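Local coordinates for protein nucleoporin NUP170 (Chaetomium thermophilum, PDB 5HAX) that is a scaffold component of the nuclear pore complex, probably helping to build its inner ring and anchor it near the nuclear membrane, at residues P399-L404 and W431-N436; N438-I443 and V476-G481; S586-L591 and Q670-L675; A559-G564 and S644-L649; D194-E199 and K215-H220. All coordinates share one frame; numbering follows the deposited sequence.

In the fold
Contacts 1, 2 and 5 each join antiparallel strands of the Nup133-like beta-propeller, whereas contacts 3 and 4 belong to the helical part of the chain. Contacts 1 and 2 lie in successive sheets, their centres about 10 Å apart, and touch where the carboxylate of Asp402 meets the backbone N of Thr440; contact 5 sits in a more distant sheet. Contact 3 is buried and largely apolar, while the three propeller contacts and contact 4 are only partly buried. Contact 4 adjoins contact 3, whose Arg587 donates to the carbonyls of Phe560 and Ile561. Backbone ladders with polar side-chain bonds at their frayed ends mark the propeller contacts; carbon packing dominates the helical pair.

Contact 1 (P399-L404 and W431-N436); sequences PNQDML and WIELEN
Leu404 and Ile432 lock the tight end of this contact with a pair of backbone bonds, Leu404 N to Ile432 O and Ile432 N to Leu404 O, the latter 2.8 Å. Their side chains share one face of the sheet, CB of Leu404 lying 4.1 Å from CB of Ile432, and CD1 of Leu404 reaches CD1 of Leu434. On the other face CB of Met403 rests 3.6 Å from CZ3 of Trp431, while its bent chain turns CE onto CB of Glu433. Toward solvent the strands part and side chains take over. The extended Gln401, its CG anti to the backbone N (chi1 -169°), sends NE2 to two acceptors: Leu434 O at 2.8 Å, in the amide plane, and the anti lone pair of Glu433 OE2, also at 2.8 Å. Farther out, Asn436 ND2 donates to Asn400 OD1 over 2.6 Å, the two exposed amides turned 52° apart. Such pairing, continued by side-chain bonds where strands part, belongs to neighbouring antiparallel strands in a beta-propeller blade, here 403-409 and 427-433.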
# COMPACT_ATOMS: atom_id res chain seq x y z
N PRO A 399 8.40 27.92 12.35
CA PRO A 399 7.75 27.31 13.51
C PRO A 399 6.23 27.37 13.49
O PRO A 399 5.60 26.84 14.41
CB PRO A 399 8.32 28.13 14.68
CG PRO A 399 8.72 29.46 14.08
CD PRO A 399 8.68 29.35 12.58
N ASN A 400 5.64 27.98 12.47
CA ASN A 400 4.19 28.11 12.36
C ASN A 400 3.58 27.27 11.26
O ASN A 400 2.44 26.81 11.42
CB ASN A 400 3.81 29.58 12.11
CG ASN A 400 4.19 30.05 10.72
OD1 ASN A 400 3.35 30.08 9.82
ND2 ASN A 400 5.45 30.41 10.54
N GLN A 401 4.29 27.04 10.16
CA GLN A 401 3.75 26.38 8.98
C GLN A 401 4.59 25.16 8.63
O GLN A 401 5.81 25.27 8.49
CB GLN A 401 3.70 27.34 7.80
CG GLN A 401 2.92 26.82 6.60
CD GLN A 401 2.97 27.75 5.41
OE1 GLN A 401 3.81 28.66 5.35
NE2 GLN A 401 2.08 27.54 4.46
N ASP A 402 3.93 24.01 8.49
CA ASP A 402 4.58 22.81 8.00
C ASP A 402 4.49 22.76 6.48
O ASP A 402 3.49 23.19 5.89
CB ASP A 402 3.92 21.55 8.58
CG ASP A 402 4.20 21.37 10.05
OD1 ASP A 402 5.05 22.10 10.60
OD2 ASP A 402 3.59 20.47 10.67
N MET A 403 5.55 22.26 5.85
CA MET A 403 5.56 21.96 4.42
C MET A 403 5.70 20.46 4.25
O MET A 403 6.52 19.82 4.92
CB MET A 403 6.71 22.68 3.71
CG MET A 403 6.61 24.20 3.69
SD MET A 403 5.10 24.83 2.91
CE MET A 403 5.19 24.10 1.28
N LEU A 404 4.89 19.89 3.36
CA LEU A 404 4.83 18.45 3.15
C LEU A 404 5.55 18.11 1.85
O LEU A 404 5.09 18.49 0.76
CB LEU A 404 3.38 17.97 3.11
CG LEU A 404 3.04 16.80 4.03
CD1 LEU A 404 3.14 17.23 5.48
CD2 LEU A 404 1.65 16.27 3.70
N TRP A 431 5.66 19.19 -3.53
CA TRP A 431 5.47 19.89 -2.26
C TRP A 431 4.00 20.23 -2.09
O TRP A 431 3.42 20.94 -2.92
CB TRP A 431 6.30 21.17 -2.20
CG TRP A 431 7.75 20.97 -1.93
CD1 TRP A 431 8.76 20.95 -2.85
CD2 TRP A 431 8.37 20.80 -0.65
NE1 TRP A 431 9.96 20.76 -2.22
CE2 TRP A 431 9.75 20.67 -0.87
CE3 TRP A 431 7.88 20.74 0.66
CZ2 TRP A 431 10.66 20.48 0.17
CZ3 TRP A 431 8.78 20.55 1.69
CH2 TRP A 431 10.15 20.42 1.44
N ILE A 432 3.40 19.76 -1.00
CA ILE A 432 2.02 20.08 -0.64
C ILE A 432 2.05 21.05 0.53
O ILE A 432 2.59 20.72 1.60
CB ILE A 432 1.21 18.82 -0.31
CG1 ILE A 432 1.00 17.99 -1.58
CG2 ILE A 432 -0.14 19.19 0.32
CD1 ILE A 432 0.49 16.60 -1.33
N GLU A 433 1.47 22.23 0.33
CA GLU A 433 1.48 23.27 1.35
C GLU A 433 0.25 23.15 2.24
O GLU A 433 -0.87 23.00 1.75
CB GLU A 433 1.52 24.66 0.70
CG GLU A 433 1.59 25.80 1.69
CD GLU A 433 1.76 27.15 1.03
OE1 GLU A 433 1.74 27.21 -0.22
OE2 GLU A 433 1.93 28.16 1.75
N LEU A 434 0.48 23.19 3.55
CA LEU A 434 -0.59 23.30 4.54
C LEU A 434 -0.68 24.73 5.03
O LEU A 434 0.33 25.44 5.12
CB LEU A 434 -0.34 22.34 5.71
CG LEU A 434 -0.15 20.87 5.36
CD1 LEU A 434 0.20 20.06 6.60
CD2 LEU A 434 -1.40 20.29 4.69
N GLU A 435 -1.89 25.17 5.34
CA GLU A 435 -2.13 26.56 5.70
C GLU A 435 -1.43 26.92 7.01
O GLU A 435 -1.00 26.06 7.78
CB GLU A 435 -3.63 26.84 5.81
CG GLU A 435 -4.37 26.79 4.48
CD GLU A 435 -5.84 27.13 4.61
OE1 GLU A 435 -6.51 27.30 3.57
OE2 GLU A 435 -6.33 27.22 5.76
N ASN A 436 -1.32 28.23 7.24
CA ASN A 436 -0.71 28.72 8.47
C ASN A 436 -1.49 28.24 9.68
O ASN A 436 -2.71 28.39 9.76
CB ASN A 436 -0.66 30.25 8.45
CG ASN A 436 -0.38 30.85 9.82
OD1 ASN A 436 -1.26 31.47 10.42
ND2 ASN A 436 0.84 30.67 10.31

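Contact 2 (N438-I443 and V476-G481); sequences NRTIEI and VLTNTG
Asn438 OD1 is approached by two threonine hydroxyls: Thr480 OG1 donates to it over 2.5 Å, from above the carbonyl plane, and Thr478 OG1 lies 2.9 Å away. The site closes the end of an antiparallel strand pair, 440-445 with 473-478, in a four-stranded propeller sheet. Thr478 OG1 also accepts from Thr480 N in an ST turn, its chi1 of 73° setting the hydroxyl between the backbone N and the carbonyl carbon. Beside this turn Asn479 OD1 takes the N-H of Arg439 at 2.9 Å, again from above the plane of its amide. With an alanine at Asn438, Thr480 OG1 would probably lose its acceptor and the turn a tie to the neighbouring segment 438-443. Further along, a classic beta bulge sets Ile441 and Glu442 against Leu477: Ile441 N donates to Leu477 O at 2.8 Å, and Glu442 N reaches the same oxygen only weakly. Leu477 N returns a bond to Glu442 O. Thr440 CG2 meets Val476 CG1 at 3.9 Å on the face that also carries Ile443. There Ile443 and Val476 run alongside one another in the same sense, with CG1 of Ile443 4.0 Å from CG1 of Val476.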
# COMPACT_ATOMS: atom_id res chain seq x y z
N ASN A 438 -1.44 24.95 10.64
CA ASN A 438 -1.56 23.50 10.53
C ASN A 438 -0.26 22.85 10.97
O ASN A 438 0.76 22.94 10.26
CB ASN A 438 -1.91 23.09 9.10
CG ASN A 438 -3.41 23.12 8.83
OD1 ASN A 438 -4.13 22.19 9.20
ND2 ASN A 438 -3.88 24.17 8.18
N ARG A 439 -0.27 22.20 12.13
CA ARG A 439 0.83 21.38 12.59
C ARG A 439 0.47 19.92 12.35
O ARG A 439 -0.50 19.41 12.93
CB ARG A 439 1.12 21.62 14.07
CG ARG A 439 2.35 20.89 14.59
CD ARG A 439 2.56 21.15 16.08
NE ARG A 439 3.96 20.97 16.47
CZ ARG A 439 4.91 21.88 16.27
NH1 ARG A 439 6.15 21.63 16.66
NH2 ARG A 439 4.62 23.03 15.68
N THR A 440 1.25 19.24 11.51
CA THR A 440 1.00 17.84 11.23
C THR A 440 1.33 16.99 12.45
O THR A 440 2.34 17.20 13.12
CB THR A 440 1.83 17.37 10.03
OG1 THR A 440 1.56 18.22 8.91
CG2 THR A 440 1.49 15.93 9.66
N ILE A 441 0.45 16.03 12.74
CA ILE A 441 0.59 15.16 13.90
C ILE A 441 0.90 13.72 13.48
O ILE A 441 1.79 13.09 14.03
CB ILE A 441 -0.68 15.21 14.78
CG1 ILE A 441 -0.82 16.61 15.40
CG2 ILE A 441 -0.64 14.14 15.87
CD1 ILE A 441 -2.16 16.86 16.05
N GLU A 442 0.15 13.20 12.51
CA GLU A 442 0.28 11.80 12.13
C GLU A 442 -0.23 11.63 10.71
O GLU A 442 -1.08 12.39 10.24
CB GLU A 442 -0.51 10.91 13.10
CG GLU A 442 -0.11 9.44 13.07
CD GLU A 442 -0.96 8.59 13.99
OE1 GLU A 442 -1.70 9.15 14.82
OE2 GLU A 442 -0.88 7.34 13.88
N ILE A 443 0.31 10.63 10.02
CA ILE A 443 -0.10 10.28 8.66
C ILE A 443 -0.27 8.77 8.60
O ILE A 443 0.65 8.02 8.98
CB ILE A 443 0.93 10.76 7.61
CG1 ILE A 443 1.06 12.28 7.68
CG2 ILE A 443 0.50 10.32 6.21
CD1 ILE A 443 2.12 12.86 6.75
N VAL A 476 -3.84 12.70 6.53
CA VAL A 476 -2.85 13.57 7.17
C VAL A 476 -3.59 14.29 8.30
O VAL A 476 -4.36 15.22 8.05
CB VAL A 476 -2.22 14.55 6.19
CG1 VAL A 476 -1.20 15.44 6.89
CG2 VAL A 476 -1.57 13.80 5.04
N LEU A 477 -3.34 13.87 9.54
CA LEU A 477 -3.96 14.50 10.69
C LEU A 477 -3.16 15.72 11.12
O LEU A 477 -1.95 15.62 11.36
CB LEU A 477 -4.06 13.51 11.85
CG LEU A 477 -4.55 14.06 13.20
CD1 LEU A 477 -6.01 14.50 13.11
CD2 LEU A 477 -4.36 13.03 14.30
N THR A 478 -3.82 16.86 11.20
CA THR A 478 -3.26 18.08 11.76
C THR A 478 -4.06 18.49 12.99
O THR A 478 -5.03 17.83 13.38
CB THR A 478 -3.25 19.22 10.74
OG1 THR A 478 -4.58 19.70 10.53
CG2 THR A 478 -2.67 18.76 9.41
N ASN A 479 -3.64 19.59 13.62
CA ASN A 479 -4.34 20.13 14.77
C ASN A 479 -5.64 20.82 14.40
O ASN A 479 -6.37 21.27 15.30
CB ASN A 479 -3.44 21.10 15.53
CG ASN A 479 -2.97 22.25 14.67
OD1 ASN A 479 -2.80 22.11 13.46
ND2 ASN A 479 -2.76 23.41 15.29
N THR A 480 -5.96 20.92 13.10
CA THR A 480 -7.19 21.55 12.64
C THR A 480 -8.10 20.62 11.86
O THR A 480 -9.29 20.93 11.72
CB THR A 480 -6.86 22.76 11.74
OG1 THR A 480 -6.32 22.31 10.49
CG2 THR A 480 -5.87 23.69 12.42
N GLY A 481 -7.60 19.49 11.36
CA GLY A 481 -8.44 18.59 10.61
C GLY A 481 -7.63 17.45 10.01
O GLY A 481 -6.45 17.27 10.32

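Contact 3 (S586-L591 and Q670-L675); sequences SRHDAL and QALHAL
A buried, mainly apolar helix-helix contact joins His588 and Leu591 to Ala671, Leu672 and Leu675, near the start of helix 586-599 and within the long helix 663-694. The short segments run nearly parallel, 15° apart, with their axes 10.5 Å from each other. His588 spans much of that gap: a chi1 of 164° swings the imidazole off its own backbone N to the other helix, where NE2 comes 3.5 Å from CB of Ala671 and 3.7 Å from CD1 of Leu675. CD2 of Leu672 approaches the ring at its edge. One turn on, CD2 of Leu591 touches CD1 of Leu675 at 3.8 Å, the two side chains overlapping from opposite helices. This is packing within the alpha-helical part of the nucleoporin, and helix 5-20 contributes Ala9 against Leu675. Both ring nitrogens of His588 have partners: ND1 donates in the ring plane to OD1 of Asp589 at 3.2 Å, and NE2 is 2.9 Å from a water that donates to Ala671 O. A leucine in place of His588 would probably leave that water without its second protein partner and Asp589 without the imidazole N-H. The bond to Asp589 meets its carboxylate from above the plane, 40° out.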
# COMPACT_ATOMS: atom_id res chain seq x y z
N SER A 586 3.47 -1.30 -31.41
CA SER A 586 3.27 -0.92 -30.02
C SER A 586 1.79 -0.85 -29.68
O SER A 586 1.43 -0.99 -28.51
CB SER A 586 3.94 0.42 -29.75
OG SER A 586 5.33 0.35 -29.97
N ARG A 587 0.93 -0.65 -30.68
CA ARG A 587 -0.51 -0.68 -30.46
C ARG A 587 -0.96 -2.07 -30.03
O ARG A 587 -1.81 -2.21 -29.14
CB ARG A 587 -1.22 -0.25 -31.75
CG ARG A 587 -2.67 0.15 -31.58
CD ARG A 587 -3.27 0.60 -32.90
NE ARG A 587 -2.63 1.81 -33.43
CZ ARG A 587 -1.62 1.82 -34.30
NH1 ARG A 587 -1.12 2.98 -34.71
NH2 ARG A 587 -1.11 0.69 -34.76
N HIS A 588 -0.39 -3.12 -30.64
CA HIS A 588 -0.74 -4.48 -30.26
C HIS A 588 -0.26 -4.80 -28.85
O HIS A 588 -1.02 -5.32 -28.02
CB HIS A 588 -0.15 -5.48 -31.25
CG HIS A 588 -0.14 -6.89 -30.74
ND1 HIS A 588 0.87 -7.39 -29.95
CD2 HIS A 588 -1.03 -7.90 -30.90
CE1 HIS A 588 0.61 -8.65 -29.65
NE2 HIS A 588 -0.54 -8.98 -30.21
N ASP A 589 1.02 -4.53 -28.57
CA ASP A 589 1.56 -4.81 -27.24
C ASP A 589 0.77 -4.07 -26.17
O ASP A 589 0.55 -4.60 -25.07
CB ASP A 589 3.04 -4.42 -27.19
CG ASP A 589 3.87 -5.12 -28.25
OD1 ASP A 589 3.53 -6.26 -28.62
OD2 ASP A 589 4.86 -4.52 -28.72
N ALA A 590 0.32 -2.85 -26.47
CA ALA A 590 -0.49 -2.09 -25.53
C ALA A 590 -1.81 -2.79 -25.24
O ALA A 590 -2.25 -2.85 -24.09
CB ALA A 590 -0.73 -0.68 -26.07
N LEU A 591 -2.46 -3.31 -26.28
CA LEU A 591 -3.71 -4.04 -26.08
C LEU A 591 -3.49 -5.29 -25.25
O LEU A 591 -4.28 -5.61 -24.36
CB LEU A 591 -4.34 -4.39 -27.42
CG LEU A 591 -5.63 -5.21 -27.37
CD1 LEU A 591 -6.73 -4.45 -26.64
CD2 LEU A 591 -6.07 -5.59 -28.77
N GLN A 670 -3.59 -11.05 -37.61
CA GLN A 670 -3.80 -12.33 -36.93
C GLN A 670 -3.63 -12.19 -35.42
O GLN A 670 -4.42 -12.75 -34.65
CB GLN A 670 -2.82 -13.37 -37.47
CG GLN A 670 -2.99 -13.69 -38.94
CD GLN A 670 -1.83 -14.51 -39.49
OE1 GLN A 670 -1.28 -15.37 -38.81
NE2 GLN A 670 -1.46 -14.23 -40.74
N ALA A 671 -2.61 -11.45 -34.98
CA ALA A 671 -2.37 -11.27 -33.56
C ALA A 671 -3.52 -10.53 -32.90
O ALA A 671 -4.03 -10.94 -31.85
CB ALA A 671 -1.05 -10.53 -33.34
N LEU A 672 -3.95 -9.41 -33.50
CA LEU A 672 -5.07 -8.66 -32.96
C LEU A 672 -6.34 -9.49 -32.94
O LEU A 672 -7.13 -9.42 -31.99
CB LEU A 672 -5.28 -7.38 -33.76
CG LEU A 672 -4.15 -6.34 -33.66
CD1 LEU A 672 -4.35 -5.24 -34.69
CD2 LEU A 672 -4.07 -5.76 -32.26
N HIS A 673 -6.55 -10.30 -33.98
CA HIS A 673 -7.72 -11.17 -34.02
C HIS A 673 -7.70 -12.17 -32.88
O HIS A 673 -8.73 -12.42 -32.23
CB HIS A 673 -7.80 -11.90 -35.36
CG HIS A 673 -8.72 -13.08 -35.34
ND1 HIS A 673 -10.08 -12.96 -35.52
CD2 HIS A 673 -8.48 -14.40 -35.16
CE1 HIS A 673 -10.64 -14.16 -35.46
NE2 HIS A 673 -9.69 -15.05 -35.23
N ALA A 674 -6.54 -12.77 -32.61
CA ALA A 674 -6.44 -13.76 -31.54
C ALA A 674 -6.75 -13.13 -30.19
O ALA A 674 -7.42 -13.75 -29.35
CB ALA A 674 -5.04 -14.38 -31.53
N LEU A 675 -6.28 -11.91 -29.95
CA LEU A 675 -6.57 -11.23 -28.69
C LEU A 675 -8.06 -11.00 -28.52
O LEU A 675 -8.61 -11.20 -27.43
CB LEU A 675 -5.81 -9.91 -28.61
CG LEU A 675 -4.30 -9.97 -28.42
CD1 LEU A 675 -3.71 -8.57 -28.44
CD2 LEU A 675 -3.94 -10.67 -27.11
O HOH W 1 -1.65 -11.66 -30.03

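Contact 4 (A559-G564 and S644-L649)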
# COMPACT_ATOMS: atom_id res chain seq x y z
N ALA A 559 -4.85 9.46 -29.74
CA ALA A 559 -3.46 9.13 -29.42
C ALA A 559 -3.18 7.65 -29.64
O ALA A 559 -2.09 7.28 -30.10
CB ALA A 559 -3.14 9.53 -27.98
N PHE A 560 -4.16 6.80 -29.33
CA PHE A 560 -3.99 5.36 -29.53
C PHE A 560 -3.83 5.03 -31.01
O PHE A 560 -3.03 4.16 -31.37
CB PHE A 560 -5.20 4.63 -28.93
CG PHE A 560 -5.12 3.13 -29.02
CD1 PHE A 560 -5.90 2.43 -29.92
CD2 PHE A 560 -4.27 2.43 -28.18
CE1 PHE A 560 -5.83 1.05 -29.99
CE2 PHE A 560 -4.20 1.05 -28.24
CZ PHE A 560 -4.98 0.36 -29.15
N ILE A 561 -4.56 5.72 -31.87
CA ILE A 561 -4.48 5.48 -33.31
C ILE A 561 -3.20 6.09 -33.89
O ILE A 561 -2.42 5.40 -34.55
CB ILE A 561 -5.73 6.05 -34.01
CG1 ILE A 561 -6.98 5.26 -33.59
CG2 ILE A 561 -5.57 6.03 -35.53
CD1 ILE A 561 -8.28 5.93 -33.97
N GLU A 562 -2.98 7.38 -33.64
CA GLU A 562 -1.96 8.13 -34.37
C GLU A 562 -0.54 7.72 -33.98
O GLU A 562 0.36 7.77 -34.83
CB GLU A 562 -2.15 9.63 -34.13
CG GLU A 562 -3.40 10.21 -34.78
CD GLU A 562 -3.25 10.37 -36.28
OE1 GLU A 562 -4.17 9.96 -37.02
OE2 GLU A 562 -2.21 10.90 -36.73
N TYR A 563 -0.32 7.34 -32.73
CA TYR A 563 1.03 7.09 -32.22
C TYR A 563 1.26 5.63 -31.84
O TYR A 563 2.23 5.32 -31.16
CB TYR A 563 1.31 7.99 -31.02
CG TYR A 563 0.90 9.43 -31.23
CD1 TYR A 563 1.55 10.23 -32.16
CD2 TYR A 563 -0.14 10.00 -30.50
CE1 TYR A 563 1.17 11.55 -32.36
CE2 TYR A 563 -0.52 11.31 -30.69
CZ TYR A 563 0.14 12.08 -31.62
OH TYR A 563 -0.24 13.39 -31.81
N GLY A 564 0.38 4.73 -32.29
CA GLY A 564 0.50 3.32 -31.96
C GLY A 564 1.56 2.55 -32.73
O GLY A 564 1.81 1.39 -32.41
N SER A 644 -13.07 0.37 -37.98
CA SER A 644 -12.75 0.95 -39.28
C SER A 644 -11.58 1.93 -39.22
O SER A 644 -10.91 2.13 -40.24
CB SER A 644 -13.98 1.68 -39.84
OG SER A 644 -15.08 0.80 -39.96
N THR A 645 -11.31 2.52 -38.06
CA THR A 645 -10.29 3.55 -37.93
C THR A 645 -9.00 3.06 -37.29
O THR A 645 -7.97 3.72 -37.43
CB THR A 645 -10.83 4.73 -37.10
OG1 THR A 645 -11.29 4.25 -35.83
CG2 THR A 645 -11.97 5.42 -37.83
N ILE A 646 -9.03 1.92 -36.60
CA ILE A 646 -7.84 1.39 -35.93
C ILE A 646 -7.13 0.44 -36.88
O ILE A 646 -7.74 -0.49 -37.42
CB ILE A 646 -8.23 0.68 -34.62
CG1 ILE A 646 -8.74 1.70 -33.60
CG2 ILE A 646 -7.03 -0.08 -34.05
CD1 ILE A 646 -9.38 1.08 -32.38
N GLN A 647 -5.83 0.66 -37.07
CA GLN A 647 -5.04 -0.17 -37.97
C GLN A 647 -4.96 -1.59 -37.43
O GLN A 647 -4.71 -1.81 -36.24
CB GLN A 647 -3.64 0.41 -38.14
CG GLN A 647 -3.59 1.85 -38.64
CD GLN A 647 -3.65 2.87 -37.52
OE1 GLN A 647 -4.21 2.61 -36.45
NE2 GLN A 647 -3.06 4.04 -37.76
N GLY A 648 -5.16 -2.57 -38.32
CA GLY A 648 -5.01 -3.97 -38.00
C GLY A 648 -6.31 -4.69 -37.71
O GLY A 648 -6.38 -5.92 -37.89
N LEU A 649 -7.35 -3.97 -37.28
CA LEU A 649 -8.63 -4.61 -37.00
C LEU A 649 -9.29 -5.08 -38.29
O LEU A 649 -9.62 -6.27 -38.43
CB LEU A 649 -9.54 -3.65 -36.23
CG LEU A 649 -9.06 -3.21 -34.85
CD1 LEU A 649 -10.13 -2.36 -34.18
CD2 LEU A 649 -8.71 -4.40 -33.97
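A first torsion of -67° turns CG1 of Ile561 away from its carbonyl carbon and brings CG1 and CD1 up against residues 644-649; Ile646 adopts a similar first torsion, -68°, and the two side chains cross at about a right angle, CG1 of Ile561 lying 4.0 Å from CG1 of Ile646. The contact packs the last turn of helix 549-562 against the irregular loop between helices 622-640 and 663-694, in the alpha-helical part of the chain. Ile561 is the central apolar group. Its CG2 branch lies 3.8 Å from the carbonyl oxygen of Thr645, and CD1 approaches OG1 of that threonine at 3.9 Å. Phe560 adds a second apolar touch: CD1 of Ile646 comes to the edge of its ring, near the ring plane, 4.3 Å from CE1. Phe560, which is buried, also packs on Ile526 and Leu530 of helix 522-533. Arg587 of helix 586-599 touches both segments. It hydrogen-bonds the carbonyl oxygens of Phe560 and Ile561 near the helix end and touches the side chains of Ile646 and Gln647. Gln647, exposed and bent at its second torsion, folds its amide back over the same end of the helix: OE1 lies 3.8 Å from CG2 of Ile561, and NE2 3.5 Å from Ile561 O.

Contact 5 (D194-E199 and K215-H220)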
# COMPACT_ATOMS: atom_id res chain seq x y z
N ASP A 194 12.47 5.12 29.74
CA ASP A 194 13.61 4.24 29.54
C ASP A 194 13.41 3.58 28.18
O ASP A 194 12.46 3.89 27.45
CB ASP A 194 13.72 3.21 30.66
CG ASP A 194 12.40 2.53 30.96
OD1 ASP A 194 11.86 2.74 32.07
OD2 ASP A 194 11.90 1.79 30.09
N THR A 195 14.31 2.66 27.84
CA THR A 195 14.26 1.94 26.57
C THR A 195 13.64 0.56 26.71
O THR A 195 13.67 -0.22 25.75
CB THR A 195 15.66 1.82 25.97
OG1 THR A 195 16.49 1.03 26.83
CG2 THR A 195 16.29 3.18 25.76
N ASP A 196 13.07 0.23 27.87
CA ASP A 196 12.50 -1.10 28.06
C ASP A 196 11.26 -1.28 27.20
O ASP A 196 10.50 -0.34 26.95
CB ASP A 196 12.12 -1.32 29.53
CG ASP A 196 13.31 -1.31 30.45
OD1 ASP A 196 14.46 -1.34 29.97
OD2 ASP A 196 13.09 -1.28 31.68
N ILE A 197 11.04 -2.52 26.77
CA ILE A 197 9.86 -2.90 26.00
C ILE A 197 9.07 -3.91 26.82
O ILE A 197 9.61 -4.93 27.27
CB ILE A 197 10.25 -3.49 24.63
CG1 ILE A 197 10.80 -2.37 23.75
CG2 ILE A 197 9.04 -4.15 23.96
CD1 ILE A 197 11.38 -2.84 22.45
N HIS A 198 7.79 -3.61 27.03
CA HIS A 198 6.88 -4.48 27.74
C HIS A 198 5.89 -5.10 26.76
O HIS A 198 5.69 -4.61 25.65
CB HIS A 198 6.11 -3.71 28.83
CG HIS A 198 6.98 -3.08 29.86
ND1 HIS A 198 7.61 -1.87 29.67
CD2 HIS A 198 7.33 -3.49 31.11
CE1 HIS A 198 8.30 -1.55 30.74
NE2 HIS A 198 8.15 -2.52 31.63
N GLU A 199 5.28 -6.21 27.19
CA GLU A 199 4.24 -6.88 26.43
C GLU A 199 3.07 -7.16 27.35
O GLU A 199 3.26 -7.53 28.52
CB GLU A 199 4.74 -8.19 25.80
CG GLU A 199 3.67 -8.95 25.03
CD GLU A 199 4.22 -10.10 24.21
OE1 GLU A 199 5.42 -10.42 24.36
OE2 GLU A 199 3.45 -10.69 23.42
N LYS A 215 1.33 -8.47 32.37
CA LYS A 215 2.32 -7.58 31.78
C LYS A 215 3.71 -8.03 32.21
O LYS A 215 3.91 -8.40 33.38
CB LYS A 215 2.08 -6.13 32.21
CG LYS A 215 3.03 -5.11 31.60
CD LYS A 215 2.69 -3.71 32.06
CE LYS A 215 3.64 -2.68 31.48
NZ LYS A 215 3.30 -1.30 31.91
N ILE A 216 4.67 -8.01 31.28
CA ILE A 216 6.04 -8.39 31.59
C ILE A 216 7.00 -7.45 30.87
O ILE A 216 6.71 -6.94 29.79
CB ILE A 216 6.34 -9.86 31.23
CG1 ILE A 216 6.53 -10.04 29.72
CG2 ILE A 216 5.24 -10.77 31.77
CD1 ILE A 216 6.89 -11.46 29.32
N ASN A 217 8.17 -7.25 31.48
CA ASN A 217 9.25 -6.48 30.90
C ASN A 217 10.20 -7.43 30.19
O ASN A 217 10.84 -8.28 30.83
CB ASN A 217 9.98 -5.70 32.00
CG ASN A 217 10.96 -4.68 31.45
OD1 ASN A 217 11.54 -4.86 30.38
ND2 ASN A 217 11.16 -3.60 32.20
N HIS A 218 10.30 -7.30 28.86
CA HIS A 218 11.16 -8.17 28.07
C HIS A 218 12.63 -7.77 28.11
O HIS A 218 13.47 -8.54 27.64
CB HIS A 218 10.70 -8.18 26.61
CG HIS A 218 9.53 -9.08 26.35
ND1 HIS A 218 9.61 -10.45 26.48
CD2 HIS A 218 8.27 -8.81 25.96
CE1 HIS A 218 8.44 -10.98 26.18
NE2 HIS A 218 7.60 -10.01 25.86
N SER A 219 12.96 -6.60 28.66
CA SER A 219 14.33 -6.09 28.62
C SER A 219 15.19 -6.56 29.78
O SER A 219 16.42 -6.55 29.66
CB SER A 219 14.31 -4.56 28.57
OG SER A 219 13.74 -4.10 27.36
N HIS A 220 14.58 -6.96 30.90
CA HIS A 220 15.30 -7.50 32.05
C HIS A 220 16.48 -6.61 32.46
O HIS A 220 17.61 -7.08 32.54
CB HIS A 220 15.77 -8.92 31.76
CG HIS A 220 14.68 -9.83 31.29
ND1 HIS A 220 13.69 -10.30 32.11
CD2 HIS A 220 14.44 -10.37 30.07
CE1 HIS A 220 12.88 -11.09 31.42
NE2 HIS A 220 13.31 -11.14 30.18
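His218 and Glu199 are joined by a His-carboxylate hydrogen bond across the hairpin: NE2 of the imidazole donates to OE1 of Glu199 at 2.7 Å, on the anti lone pair of that oxygen, with the carboxylate plane turned 44° from the ring. Glu199 reaches it through a chain stretched out from its first torsion (chi1 178°) onward, and its CB lies close to the same ring nitrogen. A salt bridge from OE2 to Arg186 gives the carboxylate a second partner, so its negative charge is probably well compensated. The backbone ladder runs alongside, Glu199 and Ile216 exchanging N-H and carbonyl at 3.1 Å for Glu199 N to Ile216 O, and His218 N donating to Ile197 O at 2.9 Å. On the other face of the sheet, CE of the extended Lys215 packs 3.7 Å from CG of His198, while the amide of Asn217 lies obliquely near that ring. Asn217 ND2 donates to Asp196 OD2 at 3.1 Å, from above the carboxylate plane, and its OD1 accepts from Ser219 N in an Asx turn. Ser219 OG in turn receives the N-H of Ile197 at 3.2 Å. The hairpin pairs strand 198-202 with edge strand 213-217 in a four-stranded propeller sheet; strand 187-190 flanks 198-202 on its other side, and Ile197 packs on Leu233 and Tyr254 of the next sheet.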